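Long-range contacts in angiotensin-converting enzyme (Anopheles gambiae, PDB 6S1Z), which probably acts as a zinc dipeptidyl carboxypeptidase, trimming dipeptides from the C-terminal ends of peptides, and here holds the inhibitor fosinoprilat: residues V157-A162 against G250-Q255; N161-P166 against P482-H487; Q255-I260 against K428-P433. All blocks are in the same frame, centred on the assembly; numbering follows the deposited sequence.

Contact 1: residues V157-A162 against G250-Q255. With KS8 (fosinoprilat), chain C.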
loop_
_atom_site.group_PDB
_atom_site.type_symbol
_atom_site.label_atom_id
_atom_site.label_comp_id
_atom_site.label_asym_id
_atom_site.label_seq_id
_atom_site.Cartn_x
_atom_site.Cartn_y
_atom_site.Cartn_z
ATOM N N VAL A 157 7.858 6.014 20.412
ATOM C CA VAL A 157 6.884 6.645 21.296
ATOM C C VAL A 157 6.554 8.048 20.802
ATOM O O VAL A 157 5.385 8.450 20.749
ATOM C CB VAL A 157 7.408 6.666 22.743
ATOM C CG1 VAL A 157 6.557 7.583 23.607
ATOM C CG2 VAL A 157 7.425 5.258 23.314
ATOM N N GLN A 158 7.582 8.816 20.432
ATOM C CA GLN A 158 7.355 10.177 19.956
ATOM C C GLN A 158 6.425 10.191 18.750
ATOM O O GLN A 158 5.548 11.056 18.643
ATOM C CB GLN A 158 8.690 10.841 19.618
ATOM C CG GLN A 158 9.544 11.164 20.835
ATOM C CD GLN A 158 8.969 12.296 21.666
ATOM O OE1 GLN A 158 7.989 12.931 21.276
ATOM N NE2 GLN A 158 9.579 12.555 22.818
ATOM N N TRP A 159 6.592 9.235 17.834
ATOM C CA TRP A 159 5.773 9.223 16.627
ATOM C C TRP A 159 4.322 8.875 16.942
ATOM O O TRP A 159 3.398 9.485 16.390
ATOM C CB TRP A 159 6.341 8.234 15.609
ATOM C CG TRP A 159 5.429 8.017 14.443
ATOM C CD1 TRP A 159 4.645 6.926 14.205
ATOM C CD2 TRP A 159 5.194 8.923 13.360
ATOM N NE1 TRP A 159 3.938 7.096 13.038
ATOM C CE2 TRP A 159 4.258 8.315 12.501
ATOM C CE3 TRP A 159 5.685 10.191 13.034
ATOM C CZ2 TRP A 159 3.805 8.929 11.336
ATOM C CZ3 TRP A 159 5.234 10.799 11.879
ATOM C CH2 TRP A 159 4.306 10.169 11.043
ATOM N N TYR A 160 4.102 7.898 17.822
ATOM C CA TYR A 160 2.743 7.451 18.107
ATOM C C TYR A 160 2.014 8.409 19.045
ATOM O O TYR A 160 0.842 8.726 18.816
ATOM C CB TYR A 160 2.775 6.039 18.693
ATOM C CG TYR A 160 2.974 4.952 17.657
ATOM C CD1 TYR A 160 4.226 4.704 17.107
ATOM C CD2 TYR A 160 1.909 4.168 17.234
ATOM C CE1 TYR A 160 4.407 3.713 16.161
ATOM C CE2 TYR A 160 2.083 3.173 16.291
ATOM C CZ TYR A 160 3.333 2.948 15.760
ATOM O OH TYR A 160 3.504 1.958 14.822
ATOM N N ASN A 161 2.684 8.885 20.099
ATOM C CA ASN A 161 2.051 9.847 20.995
ATOM C C ASN A 161 1.700 11.148 20.286
ATOM O O ASN A 161 0.908 11.935 20.816
ATOM C CB ASN A 161 2.959 10.147 22.191
ATOM C CG ASN A 161 2.748 9.182 23.346
ATOM O OD1 ASN A 161 2.351 8.033 23.147
ATOM N ND2 ASN A 161 3.009 9.650 24.562
ATOM N N ALA A 162 2.264 11.391 19.104
ATOM C CA ALA A 162 2.002 12.612 18.353
ATOM C C ALA A 162 0.994 12.427 17.228
ATOM O O ALA A 162 0.215 13.348 16.956
ATOM C CB ALA A 162 3.310 13.157 17.765
ATOM N N GLY A 250 13.208 -2.167 11.551
ATOM C CA GLY A 250 13.568 -1.206 10.528
ATOM C C GLY A 250 12.398 -0.471 9.907
ATOM O O GLY A 250 12.548 0.166 8.860
ATOM N N ASN A 251 11.229 -0.542 10.538
ATOM C CA ASN A 251 10.038 0.107 10.011
ATOM C C ASN A 251 9.129 0.484 11.171
ATOM O O ASN A 251 8.945 -0.302 12.103
ATOM C CB ASN A 251 9.304 -0.805 9.021
ATOM C CG ASN A 251 8.144 -0.111 8.336
ATOM O OD1 ASN A 251 7.038 -0.050 8.873
ATOM N ND2 ASN A 251 8.389 0.413 7.141
ATOM N N LEU A 252 8.565 1.692 11.105
ATOM C CA LEU A 252 7.723 2.178 12.195
ATOM C C LEU A 252 6.561 1.232 12.465
ATOM O O LEU A 252 6.212 0.982 13.624
ATOM C CB LEU A 252 7.200 3.577 11.872
ATOM C CG LEU A 252 7.965 4.741 12.500
ATOM C CD1 LEU A 252 7.477 6.061 11.932
ATOM C CD2 LEU A 252 7.812 4.721 14.014
ATOM N N TRP A 253 5.950 0.698 11.411
ATOM C CA TRP A 253 4.772 -0.148 11.539
ATOM C C TRP A 253 5.082 -1.629 11.364
ATOM O O TRP A 253 4.166 -2.453 11.442
ATOM C CB TRP A 253 3.714 0.285 10.517
ATOM C CG TRP A 253 3.535 1.775 10.449
ATOM C CD1 TRP A 253 2.631 2.526 11.144
ATOM C CD2 TRP A 253 4.285 2.696 9.646
ATOM N NE1 TRP A 253 2.770 3.854 10.822
ATOM C CE2 TRP A 253 3.779 3.984 9.904
ATOM C CE3 TRP A 253 5.335 2.553 8.732
ATOM C CZ2 TRP A 253 4.287 5.124 9.283
ATOM C CZ3 TRP A 253 5.837 3.686 8.116
ATOM C CH2 TRP A 253 5.313 4.953 8.395
ATOM N N ALA A 254 6.344 -1.987 11.130
ATOM C CA ALA A 254 6.755 -3.377 10.943
ATOM C C ALA A 254 6.019 -4.052 9.790
ATOM O O ALA A 254 5.940 -5.283 9.736
ATOM C CB ALA A 254 6.561 -4.186 12.232
ATOM N N GLN A 255 5.476 -3.266 8.856
ATOM C CA GLN A 255 4.796 -3.849 7.705
ATOM C C GLN A 255 5.786 -4.473 6.730
ATOM O O GLN A 255 5.430 -5.402 5.997
ATOM C CB GLN A 255 3.957 -2.786 7.000
ATOM C CG GLN A 255 4.763 -1.641 6.414
ATOM C CD GLN A 255 3.889 -0.467 6.024
ATOM O OE1 GLN A 255 3.492 0.332 6.871
ATOM N NE2 GLN A 255 3.577 -0.361 4.738
HETATM C C04 KS8 C . -0.967 6.060 -1.689
HETATM C C05 KS8 C . -2.533 5.857 -1.879
HETATM C C06 KS8 C . -3.370 7.021 -1.206
HETATM C C07 KS8 C . -3.904 8.028 -2.233
HETATM C C08 KS8 C . -4.748 9.199 -1.545
HETATM C C09 KS8 C . -6.097 9.014 -1.271
HETATM C C10 KS8 C . -6.828 10.031 -0.674
HETATM C C11 KS8 C . -6.200 11.251 -0.343
HETATM C C12 KS8 C . -4.867 11.433 -0.612
HETATM C C13 KS8 C . -4.126 10.410 -1.216
HETATM C C14 KS8 C . 1.524 4.422 -1.513
HETATM C C15 KS8 C . 1.208 3.504 -0.281
HETATM C C18 KS8 C . 3.498 2.398 -0.225
HETATM C C19 KS8 C . 3.877 0.901 0.063
HETATM C C20 KS8 C . 2.768 0.438 1.066
HETATM C C21 KS8 C . 2.099 1.577 1.470
HETATM C C22 KS8 C . 2.713 2.178 2.719
HETATM C C25 KS8 C . 3.867 0.063 -1.152
HETATM C C26 KS8 C . 4.893 0.600 -2.183
HETATM C C27 KS8 C . 6.350 0.263 -1.852
HETATM C C28 KS8 C . 6.528 -1.235 -1.708
HETATM C C29 KS8 C . 5.617 -1.753 -0.587
HETATM C C30 KS8 C . 4.140 -1.411 -0.835
HETATM N N17 KS8 C . 2.255 2.564 0.253
HETATM O O01 KS8 C . -0.800 3.469 -2.524
HETATM O O03 KS8 C . 0.390 5.122 -3.961
HETATM O O16 KS8 C . 0.135 3.558 0.232
HETATM O O23 KS8 C . 3.881 2.690 2.684
HETATM O O24 KS8 C . 2.092 2.172 3.749
HETATM P P02 KS8 C . 0.006 4.706 -2.505
#
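Trp159, on helix 149-163, lays one face of its indole against the end of Leu252. The methyl carbon CD1 of Leu252 stands 3.7 Å from the centroid of the five-membered ring of Trp159 and only 6° off its normal, a CH-pi contact in which a branched aliphatic tip suits a broad flat surface. A chi1 of 171° carries the Trp159 indole off the helix, beside the carbonyl carbon, to where Leu252 and Trp253 lie. The five-membered rings of Trp159 and Trp253 are nearly perpendicular, at 86°, but set obliquely, with their NE1 atoms 4.1 Å apart. Both indole N-H groups are hydrogen-bonded to the backbone carbonyl of Ala484, so the two tryptophans share one acceptor. The next residue, Tyr160, has its ring alongside the Leu252 side chain, the two running antiparallel. Its CE1 lies 4.1 Å from CD2 of Leu252, while the hydroxyl OH reaches to 3.1 Å from the carbonyl O of Leu252, a possible hydrogen bond whose proton has another acceptor nearby. Within the loop, OD1 of Asn251 accepts from the backbone N of Trp253 at 2.9 Å. This is an Asx turn, and it leads the chain on to Gln255, whose NE2 donates at 3.1 Å, along a nearly straight line, to carboxylate O24 of fosinoprilat in the inhibitor-binding site.

Contact 2: residues N161-P166 against P482-H487. With KS8 (fosinoprilat), chain C.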
loop_
_atom_site.group_PDB
_atom_site.type_symbol
_atom_site.label_atom_id
_atom_site.label_comp_id
_atom_site.label_asym_id
_atom_site.label_seq_id
_atom_site.Cartn_x
_atom_site.Cartn_y
_atom_site.Cartn_z
ATOM N N ASN A 161 2.684 8.885 20.099
ATOM C CA ASN A 161 2.051 9.847 20.995
ATOM C C ASN A 161 1.700 11.148 20.286
ATOM O O ASN A 161 0.908 11.935 20.816
ATOM C CB ASN A 161 2.959 10.147 22.191
ATOM C CG ASN A 161 2.748 9.182 23.346
ATOM O OD1 ASN A 161 2.351 8.033 23.147
ATOM N ND2 ASN A 161 3.009 9.650 24.562
ATOM N N ALA A 162 2.264 11.391 19.104
ATOM C CA ALA A 162 2.002 12.612 18.353
ATOM C C ALA A 162 0.994 12.427 17.228
ATOM O O ALA A 162 0.215 13.348 16.956
ATOM C CB ALA A 162 3.310 13.157 17.765
ATOM N N THR A 163 0.982 11.268 16.573
ATOM C CA THR A 163 0.096 11.015 15.446
ATOM C C THR A 163 -1.098 10.143 15.806
ATOM O O THR A 163 -1.966 9.927 14.954
ATOM C CB THR A 163 0.871 10.351 14.301
ATOM O OG1 THR A 163 1.463 9.130 14.765
ATOM C CG2 THR A 163 1.959 11.276 13.779
ATOM N N GLY A 164 -1.164 9.638 17.036
ATOM C CA GLY A 164 -2.223 8.725 17.421
ATOM C C GLY A 164 -3.260 9.333 18.342
ATOM O O GLY A 164 -4.298 9.823 17.887
ATOM N N ALA A 165 -2.989 9.303 19.645
ATOM C CA ALA A 165 -3.964 9.768 20.626
ATOM C C ALA A 165 -4.468 11.184 20.367
ATOM O O ALA A 165 -5.677 11.415 20.539
ATOM C CB ALA A 165 -3.355 9.671 22.034
ATOM N N PRO A 166 -3.637 12.152 19.962
ATOM C CA PRO A 166 -4.134 13.532 19.807
ATOM C C PRO A 166 -5.336 13.669 18.887
ATOM O O PRO A 166 -6.044 14.683 18.957
ATOM C CB PRO A 166 -2.915 14.274 19.240
ATOM C CG PRO A 166 -1.745 13.510 19.751
ATOM C CD PRO A 166 -2.175 12.072 19.776
ATOM N N PRO A 482 -3.771 3.504 16.355
ATOM C CA PRO A 482 -4.104 3.213 14.948
ATOM C C PRO A 482 -3.829 4.393 14.031
ATOM O O PRO A 482 -3.269 4.211 12.940
ATOM C CB PRO A 482 -5.602 2.878 15.000
ATOM C CG PRO A 482 -5.797 2.321 16.349
ATOM C CD PRO A 482 -4.854 3.066 17.257
ATOM N N PRO A 483 -4.207 5.617 14.417
ATOM C CA PRO A 483 -3.987 6.762 13.514
ATOM C C PRO A 483 -2.526 6.997 13.159
ATOM O O PRO A 483 -2.254 7.764 12.226
ATOM C CB PRO A 483 -4.561 7.952 14.297
ATOM C CG PRO A 483 -5.469 7.356 15.306
ATOM C CD PRO A 483 -4.860 6.038 15.669
ATOM N N ALA A 484 -1.582 6.373 13.867
ATOM C CA ALA A 484 -0.169 6.538 13.549
ATOM C C ALA A 484 0.188 6.009 12.168
ATOM O O ALA A 484 1.321 6.213 11.718
ATOM C CB ALA A 484 0.689 5.838 14.605
ATOM N N LYS A 485 -0.736 5.326 11.498
ATOM C CA LYS A 485 -0.556 4.891 10.121
ATOM C C LYS A 485 -1.246 5.882 9.194
ATOM O O LYS A 485 -2.355 6.346 9.480
ATOM C CB LYS A 485 -1.129 3.487 9.918
ATOM C CG LYS A 485 -1.030 2.958 8.496
ATOM C CD LYS A 485 0.413 2.774 8.063
ATOM C CE LYS A 485 0.491 2.219 6.651
ATOM N NZ LYS A 485 1.895 2.023 6.210
ATOM N N TYR A 486 -0.582 6.208 8.084
ATOM C CA TYR A 486 -1.120 7.202 7.162
ATOM C C TYR A 486 -2.540 6.849 6.732
ATOM O O TYR A 486 -3.458 7.671 6.837
ATOM C CB TYR A 486 -0.215 7.332 5.937
ATOM C CG TYR A 486 -0.797 8.227 4.868
ATOM C CD1 TYR A 486 -0.720 9.609 4.976
ATOM C CD2 TYR A 486 -1.432 7.691 3.757
ATOM C CE1 TYR A 486 -1.257 10.431 4.004
ATOM C CE2 TYR A 486 -1.972 8.504 2.781
ATOM C CZ TYR A 486 -1.881 9.874 2.909
ATOM O OH TYR A 486 -2.417 10.689 1.939
ATOM N N HIS A 487 -2.739 5.623 6.244
ATOM C CA HIS A 487 -4.030 5.251 5.676
ATOM C C HIS A 487 -5.148 5.342 6.707
ATOM O O HIS A 487 -6.306 5.576 6.344
ATOM C CB HIS A 487 -3.954 3.840 5.095
ATOM C CG HIS A 487 -2.925 3.688 4.019
ATOM N ND1 HIS A 487 -1.572 3.753 4.269
ATOM C CD2 HIS A 487 -3.052 3.481 2.687
ATOM C CE1 HIS A 487 -0.908 3.589 3.139
ATOM N NE2 HIS A 487 -1.783 3.422 2.163
HETATM C C04 KS8 C . -0.967 6.060 -1.689
HETATM C C05 KS8 C . -2.533 5.857 -1.879
HETATM C C06 KS8 C . -3.370 7.021 -1.206
HETATM C C07 KS8 C . -3.904 8.028 -2.233
HETATM C C08 KS8 C . -4.748 9.199 -1.545
HETATM C C09 KS8 C . -6.097 9.014 -1.271
HETATM C C10 KS8 C . -6.828 10.031 -0.674
HETATM C C11 KS8 C . -6.200 11.251 -0.343
HETATM C C12 KS8 C . -4.867 11.433 -0.612
HETATM C C13 KS8 C . -4.126 10.410 -1.216
HETATM C C14 KS8 C . 1.524 4.422 -1.513
HETATM C C15 KS8 C . 1.208 3.504 -0.281
HETATM C C18 KS8 C . 3.498 2.398 -0.225
HETATM C C19 KS8 C . 3.877 0.901 0.063
HETATM C C20 KS8 C . 2.768 0.438 1.066
HETATM C C21 KS8 C . 2.099 1.577 1.470
HETATM C C22 KS8 C . 2.713 2.178 2.719
HETATM C C25 KS8 C . 3.867 0.063 -1.152
HETATM C C26 KS8 C . 4.893 0.600 -2.183
HETATM C C27 KS8 C . 6.350 0.263 -1.852
HETATM C C28 KS8 C . 6.528 -1.235 -1.708
HETATM C C29 KS8 C . 5.617 -1.753 -0.587
HETATM C C30 KS8 C . 4.140 -1.411 -0.835
HETATM N N17 KS8 C . 2.255 2.564 0.253
HETATM O O01 KS8 C . -0.800 3.469 -2.524
HETATM O O03 KS8 C . 0.390 5.122 -3.961
HETATM O O16 KS8 C . 0.135 3.558 0.232
HETATM O O23 KS8 C . 3.881 2.690 2.684
HETATM O O24 KS8 C . 2.092 2.172 3.749
HETATM P P02 KS8 C . 0.006 4.706 -2.505
#
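Thr163 points toward Ala484 and sets its hydroxyl against CA and CB of that residue. Thr163 OG1 lies 3.3 Å from CA of Ala484 and 3.4 Å from its CB, so a small methyl suits this close approach. The hydroxyl is satisfied within its own helix by a hydrogen bond to the carbonyl of Trp159, well suited to a threonine in the last turn. Beside this pair, Pro483 points toward the end of helix 149-163 and lays CB and CG against the carbonyls there. Its CB is 3.3 Å from the carbonyl O of Thr163, and its CG is 3.8 Å from O of Gly164. Gly164, the first residue to leave helical geometry, has no side chain and lets its CA lie close to the Pro483 ring. Beyond the 3-10 turn of 482-484, Lys485, with CG anti to the backbone N (chi1 178°) and a bend at chi2, brings NZ close to carboxylate O24 of fosinoprilat, at a modelled separation too short to be taken literally. His487 NE2 donates to the inhibitor's amide oxygen O16 at 2.7 Å along a bent path (130°), with Tyr497 OH as a further partner. Packing at a helix end thus leads into the inhibitor-binding site of this peptidase.

Contact 3: residues Q255-I260 against K428-P433. With KS8 (fosinoprilat), chain C.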
loop_
_atom_site.group_PDB
_atom_site.type_symbol
_atom_site.label_atom_id
_atom_site.label_comp_id
_atom_site.label_asym_id
_atom_site.label_seq_id
_atom_site.Cartn_x
_atom_site.Cartn_y
_atom_site.Cartn_z
ATOM N N GLN A 255 5.476 -3.266 8.856
ATOM C CA GLN A 255 4.796 -3.849 7.705
ATOM C C GLN A 255 5.786 -4.473 6.730
ATOM O O GLN A 255 5.430 -5.402 5.997
ATOM C CB GLN A 255 3.957 -2.786 7.000
ATOM C CG GLN A 255 4.763 -1.641 6.414
ATOM C CD GLN A 255 3.889 -0.467 6.024
ATOM O OE1 GLN A 255 3.492 0.332 6.871
ATOM N NE2 GLN A 255 3.577 -0.361 4.738
ATOM N N THR A 256 7.017 -3.973 6.699
ATOM C CA THR A 256 8.079 -4.563 5.899
ATOM C C THR A 256 9.366 -4.510 6.703
ATOM O O THR A 256 9.665 -3.498 7.344
ATOM C CB THR A 256 8.269 -3.835 4.559
ATOM O OG1 THR A 256 8.624 -2.468 4.794
ATOM C CG2 THR A 256 6.995 -3.897 3.726
ATOM N N TRP A 257 10.119 -5.607 6.675
ATOM C CA TRP A 257 11.371 -5.713 7.412
ATOM C C TRP A 257 12.578 -5.632 6.486
ATOM O O TRP A 257 13.663 -6.102 6.840
ATOM C CB TRP A 257 11.403 -7.016 8.214
ATOM C CG TRP A 257 10.147 -7.288 9.003
ATOM C CD1 TRP A 257 9.153 -6.399 9.306
ATOM C CD2 TRP A 257 9.753 -8.538 9.580
ATOM N NE1 TRP A 257 8.168 -7.019 10.033
ATOM C CE2 TRP A 257 8.512 -8.333 10.217
ATOM C CE3 TRP A 257 10.331 -9.811 9.622
ATOM C CZ2 TRP A 257 7.840 -9.353 10.889
ATOM C CZ3 TRP A 257 9.659 -10.823 10.288
ATOM C CH2 TRP A 257 8.427 -10.587 10.912
ATOM N N ASP A 258 12.404 -5.043 5.300
ATOM C CA ASP A 258 13.492 -4.995 4.329
ATOM C C ASP A 258 14.702 -4.258 4.886
ATOM O O ASP A 258 15.847 -4.640 4.620
ATOM C CB ASP A 258 13.005 -4.334 3.038
ATOM C CG ASP A 258 12.370 -2.978 3.279
ATOM O OD1 ASP A 258 13.109 -2.025 3.612
ATOM O OD2 ASP A 258 11.134 -2.865 3.136
ATOM N N ASN A 259 14.471 -3.206 5.675
ATOM C CA ASN A 259 15.572 -2.389 6.169
ATOM C C ASN A 259 16.507 -3.147 7.104
ATOM O O ASN A 259 17.556 -2.604 7.468
ATOM C CB ASN A 259 15.025 -1.153 6.889
ATOM C CG ASN A 259 14.297 -0.207 5.954
ATOM O OD1 ASN A 259 14.648 -0.084 4.781
ATOM N ND2 ASN A 259 13.277 0.469 6.470
ATOM N N ILE A 260 16.158 -4.370 7.506
ATOM C CA ILE A 260 17.027 -5.201 8.328
ATOM C C ILE A 260 17.360 -6.524 7.647
ATOM O O ILE A 260 17.951 -7.406 8.272
ATOM C CB ILE A 260 16.422 -5.443 9.727
ATOM C CG1 ILE A 260 14.991 -5.991 9.643
ATOM C CG2 ILE A 260 16.438 -4.162 10.542
ATOM C CD1 ILE A 260 14.911 -7.465 9.317
ATOM N N LYS A 428 8.371 -8.577 1.381
ATOM C CA LYS A 428 7.019 -8.657 0.847
ATOM C C LYS A 428 6.128 -9.670 1.551
ATOM O O LYS A 428 4.914 -9.459 1.612
ATOM C CB LYS A 428 7.063 -9.004 -0.648
ATOM C CG LYS A 428 7.879 -8.027 -1.487
ATOM C CD LYS A 428 7.760 -8.322 -2.978
ATOM C CE LYS A 428 6.417 -7.881 -3.545
ATOM N NZ LYS A 428 6.202 -6.411 -3.422
ATOM N N LEU A 429 6.685 -10.763 2.077
ATOM C CA LEU A 429 5.850 -11.789 2.696
ATOM C C LEU A 429 5.251 -11.292 4.006
ATOM O O LEU A 429 4.046 -11.436 4.244
ATOM C CB LEU A 429 6.663 -13.062 2.932
ATOM C CG LEU A 429 5.911 -14.187 3.650
ATOM C CD1 LEU A 429 4.649 -14.563 2.886
ATOM C CD2 LEU A 429 6.809 -15.400 3.839
ATOM N N VAL A 430 6.079 -10.701 4.869
ATOM C CA VAL A 430 5.618 -10.209 6.156
ATOM C C VAL A 430 4.573 -9.113 6.017
ATOM O O VAL A 430 3.926 -8.754 7.005
ATOM C CB VAL A 430 6.818 -9.701 6.984
ATOM C CG1 VAL A 430 7.892 -10.778 7.072
ATOM C CG2 VAL A 430 7.385 -8.427 6.379
ATOM N N PHE A 431 4.384 -8.579 4.809
ATOM C CA PHE A 431 3.439 -7.491 4.600
ATOM C C PHE A 431 2.003 -7.986 4.480
ATOM O O PHE A 431 1.070 -7.230 4.777
ATOM C CB PHE A 431 3.832 -6.709 3.347
ATOM C CG PHE A 431 2.908 -5.576 3.020
ATOM C CD1 PHE A 431 3.012 -4.365 3.683
ATOM C CD2 PHE A 431 1.945 -5.715 2.037
ATOM C CE1 PHE A 431 2.166 -3.320 3.378
ATOM C CE2 PHE A 431 1.096 -4.674 1.729
ATOM C CZ PHE A 431 1.207 -3.475 2.399
ATOM N N LEU A 432 1.798 -9.232 4.053
ATOM C CA LEU A 432 0.435 -9.744 3.926
ATOM C C LEU A 432 -0.275 -9.813 5.268
ATOM O O LEU A 432 -1.417 -9.331 5.365
ATOM C CB LEU A 432 0.452 -11.110 3.237
ATOM C CG LEU A 432 0.770 -11.087 1.742
ATOM C CD1 LEU A 432 2.006 -11.917 1.456
ATOM C CD2 LEU A 432 -0.419 -11.587 0.934
ATOM N N PRO A 433 0.311 -10.383 6.327
ATOM C CA PRO A 433 -0.364 -10.324 7.634
ATOM C C PRO A 433 -0.631 -8.902 8.090
ATOM O O PRO A 433 -1.709 -8.616 8.626
ATOM C CB PRO A 433 0.613 -11.051 8.569
ATOM C CG PRO A 433 1.469 -11.882 7.671
ATOM C CD PRO A 433 1.591 -11.108 6.400
HETATM C C04 KS8 C . -0.967 6.060 -1.689
HETATM C C05 KS8 C . -2.533 5.857 -1.879
HETATM C C06 KS8 C . -3.370 7.021 -1.206
HETATM C C07 KS8 C . -3.904 8.028 -2.233
HETATM C C08 KS8 C . -4.748 9.199 -1.545
HETATM C C09 KS8 C . -6.097 9.014 -1.271
HETATM C C10 KS8 C . -6.828 10.031 -0.674
HETATM C C11 KS8 C . -6.200 11.251 -0.343
HETATM C C12 KS8 C . -4.867 11.433 -0.612
HETATM C C13 KS8 C . -4.126 10.410 -1.216
HETATM C C14 KS8 C . 1.524 4.422 -1.513
HETATM C C15 KS8 C . 1.208 3.504 -0.281
HETATM C C18 KS8 C . 3.498 2.398 -0.225
HETATM C C19 KS8 C . 3.877 0.901 0.063
HETATM C C20 KS8 C . 2.768 0.438 1.066
HETATM C C21 KS8 C . 2.099 1.577 1.470
HETATM C C22 KS8 C . 2.713 2.178 2.719
HETATM C C25 KS8 C . 3.867 0.063 -1.152
HETATM C C26 KS8 C . 4.893 0.600 -2.183
HETATM C C27 KS8 C . 6.350 0.263 -1.852
HETATM C C28 KS8 C . 6.528 -1.235 -1.708
HETATM C C29 KS8 C . 5.617 -1.753 -0.587
HETATM C C30 KS8 C . 4.140 -1.411 -0.835
HETATM N N17 KS8 C . 2.255 2.564 0.253
HETATM O O01 KS8 C . -0.800 3.469 -2.524
HETATM O O03 KS8 C . 0.390 5.122 -3.961
HETATM O O16 KS8 C . 0.135 3.558 0.232
HETATM O O23 KS8 C . 3.881 2.690 2.684
HETATM O O24 KS8 C . 2.092 2.172 3.749
HETATM P P02 KS8 C . 0.006 4.706 -2.505
#
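A chi1 of 63° tucks CG of Gln255 between its backbone N and carbonyl carbon, while Phe431 swings its ring anti to its own backbone N (chi1 179°); together these bring the Gln255 amide beside the Phe431 ring. The amide NE2 is 3.5 Å from CE1 of Phe431, and CB of Gln255 lies 3.8 Å from CD1. The carbonyl O of Gln255 sits at the ring's edge, near its plane, and also receives a CA-H...O contact from Phe431 CA at 3.2 Å. The amide has a second task at the inhibitor's carboxylate, and its OE1 is probably bonded to Lys485. Here the loop meets the junction of helices 414-429 and 431-446, where Phe431 lies beside the inhibitor, its side chain about 9 Å from the bound zinc ion. Val430 presents its methyl CG1 over the six-membered ring of Trp257, 3.6 Å from the centroid, as a CH-pi contact. A beta-branched residue suits this place because its second methyl, CG2, simultaneously packs 3.6 Å from Gln255 O. The indole N-H of Trp257 bonds to the carbonyl of Ala254. Thr256 lies beside Phe431, its CG2 near CD1, and its hydroxyl donates to Asp258 OD2, meeting it from above the carboxylate plane.

All three contacts are buried, and contact 3 lies closer to the centre of the chain (about 12 Å between centres) than contacts 1 and 2 (about 17 Å each). Contacts 1 and 2 both use helix 149-163 and adjoin through Ala484, whereas contacts 1 and 3 follow one another along the loop and share Gln255. Their chemistry differs: an indole face and a tyrosine hydroxyl in contact 1, close backbone and proline packing in contact 2, aliphatic-aromatic packing near the zinc in contact 3. Gln255 and Lys485, probably hydrogen-bonded to each other, join all three, and both address the same carboxylate of fosinoprilat.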